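Local structure of methylmalonyl-CoA epimerase, mitochondrial (Homo sapiens, 3RMU) at residues V47-N51 and T52-L56. The protein catalyses the interconversion of the (R) and (S) forms of methylmalonyl-CoA in mitochondrial propionyl-CoA metabolism and binds a cobalt ion. Residues are numbered along the deposited sequence; the frame is centred on the assembly and turned at random. Where two conformers were deposited one is given.
Sequences VNLGN and TKMEL
Val47 O meets two groups of the facing strand: Met54 N donates to it at 3.0 Å, within the carbonyl plane, and Lys53 CA makes a CA-H...O contact at 3.2 Å. The return bond, Val47 N to Met54 O, is 2.8 Å long and almost straight (N-H...O 175°); together the two bonds mark Val47 and Met54 as an antiparallel hydrogen-bonded pair. Asn48 and Lys53 form the next, non-hydrogen-bonded pair, where the lysine chain crosses the asparagine and brings CE near Asn48 CB and CG. Nearer the turn, Leu49 N reaches Thr52 O at 3.0 Å, a more bent bond (138°) whose donor lies nearly on the line of the carbonyl. The connection itself is shaped by Asn48: with CG anti to the backbone N (chi1 178°), OD1 accepts from Gly50 N at 2.9 Å, an Asx turn with the donor above the amide plane.

On the face opposite Asn48 and Lys53, Val47 and Met54 abut through their CB atoms, and Val47 CG2 meets Leu56 CD1 at 3.9 Å; from the turn, Leu49 CD1 reaches Met54 CG at 4.0 Å. Tyr23 of helix 16-26 packs against Val47, Met54 and Leu56. At the tip, Thr52 OG1 hydrogen-bonds to Leu6 O of its own chain, whereas Asn51 ND2 hydrogen-bonds to Leu6 O of the second subunit, placing the turn at the dimer interface. Together these features define a beta hairpin joining strands 42-48 and 53-59 within the vicinal oxygen chelate fold, the latter strand lying beside strand 3-12, which carries the cobalt ligand His8.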
loop_
_atom_site.group_PDB
_atom_site.type_symbol
_atom_site.label_atom_id
_atom_site.label_comp_id
_atom_site.label_asym_id
_atom_site.label_seq_id
_atom_site.Cartn_x
_atom_site.Cartn_y
_atom_site.Cartn_z
ATOM N N VAL A 47 -0.973 -6.805 -10.684
ATOM C CA VAL A 47 -1.364 -5.615 -11.441
ATOM C C VAL A 47 -0.087 -4.830 -11.703
ATOM O O VAL A 47 0.565 -4.413 -10.764
ATOM C CB VAL A 47 -2.352 -4.769 -10.695
ATOM C CG1 VAL A 47 -2.686 -3.507 -11.509
ATOM C CG2 VAL A 47 -3.601 -5.603 -10.381
ATOM N N ASN A 48 0.299 -4.716 -12.965
ATOM C CA ASN A 48 1.584 -4.108 -13.300
ATOM C C ASN A 48 1.372 -2.628 -13.589
ATOM O O ASN A 48 0.860 -2.280 -14.629
ATOM C CB ASN A 48 2.225 -4.809 -14.475
ATOM C CG ASN A 48 3.575 -4.165 -14.907
ATOM O OD1 ASN A 48 4.136 -3.327 -14.203
ATOM N ND2 ASN A 48 4.083 -4.578 -16.062
ATOM N N LEU A 49 1.746 -1.784 -12.629
ATOM C CA LEU A 49 1.676 -0.337 -12.794
ATOM C C LEU A 49 2.946 0.316 -13.391
ATOM O O LEU A 49 3.010 1.552 -13.433
ATOM C CB LEU A 49 1.247 0.343 -11.496
ATOM C CG LEU A 49 -0.047 -0.132 -10.825
ATOM C CD1 LEU A 49 -0.241 0.532 -9.498
ATOM C CD2 LEU A 49 -1.273 0.112 -11.759
ATOM N N GLY A 50 3.878 -0.500 -13.919
ATOM C CA GLY A 50 5.086 -0.025 -14.577
ATOM C C GLY A 50 6.229 0.186 -13.604
ATOM O O GLY A 50 7.334 -0.349 -13.802
ATOM N N ASN A 51 5.978 0.990 -12.575
ATOM C CA ASN A 51 6.990 1.286 -11.570
ATOM C C ASN A 51 7.039 0.255 -10.428
ATOM O O ASN A 51 8.042 0.158 -9.742
ATOM C CB ASN A 51 6.884 2.738 -11.017
ATOM C CG ASN A 51 5.577 3.023 -10.237
ATOM O OD1 ASN A 51 4.524 2.525 -10.575
ATOM N ND2 ASN A 51 5.651 3.931 -9.278
ATOM N N THR A 52 5.922 -0.432 -10.214
ATOM C CA THR A 52 5.767 -1.417 -9.165
ATOM C C THR A 52 4.535 -2.261 -9.505
ATOM O O THR A 52 3.838 -2.000 -10.517
ATOM C CB THR A 52 5.616 -0.738 -7.786
ATOM O OG1 THR A 52 5.771 -1.716 -6.751
ATOM C CG2 THR A 52 4.246 -0.002 -7.648
ATOM N N LYS A 53 4.242 -3.225 -8.663
ATOM C CA LYS A 53 3.047 -4.024 -8.810
ATOM C C LYS A 53 2.191 -4.060 -7.585
ATOM O O LYS A 53 2.673 -3.875 -6.470
ATOM C CB LYS A 53 3.447 -5.473 -9.076
ATOM C CG LYS A 53 4.234 -5.588 -10.275
ATOM C CD LYS A 53 4.579 -6.962 -10.665
ATOM C CE LYS A 53 4.764 -7.003 -12.145
ATOM N NZ LYS A 53 6.109 -7.496 -12.416
ATOM N N MET A 54 0.907 -4.301 -7.826
ATOM C CA MET A 54 -0.024 -4.640 -6.781
ATOM C C MET A 54 -0.186 -6.147 -6.869
ATOM O O MET A 54 -0.333 -6.690 -7.959
ATOM C CB MET A 54 -1.386 -3.969 -6.981
ATOM C CG MET A 54 -1.379 -2.465 -7.085
ATOM S SD MET A 54 -3.018 -1.783 -7.468
ATOM C CE MET A 54 -3.978 -2.260 -6.034
ATOM N N GLU A 55 -0.157 -6.827 -5.737
ATOM C CA GLU A 55 -0.388 -8.280 -5.721
ATOM C C GLU A 55 -1.734 -8.414 -5.060
ATOM O O GLU A 55 -1.884 -8.103 -3.869
ATOM C CB GLU A 55 0.664 -9.048 -4.951
ATOM C CG GLU A 55 2.074 -8.943 -5.633
ATOM C CD GLU A 55 3.109 -9.941 -5.128
ATOM O OE1 GLU A 55 2.776 -10.772 -4.246
ATOM O OE2 GLU A 55 4.261 -9.868 -5.654
ATOM N N LEU A 56 -2.731 -8.825 -5.847
ATOM C CA LEU A 56 -4.054 -9.110 -5.302
ATOM C C LEU A 56 -4.077 -10.572 -4.827
ATOM O O LEU A 56 -3.776 -11.495 -5.584
ATOM C CB LEU A 56 -5.139 -8.876 -6.377
ATOM C CG LEU A 56 -5.160 -7.555 -7.148
ATOM C CD1 LEU A 56 -6.229 -7.584 -8.269
ATOM C CD2 LEU A 56 -5.406 -6.407 -6.198
#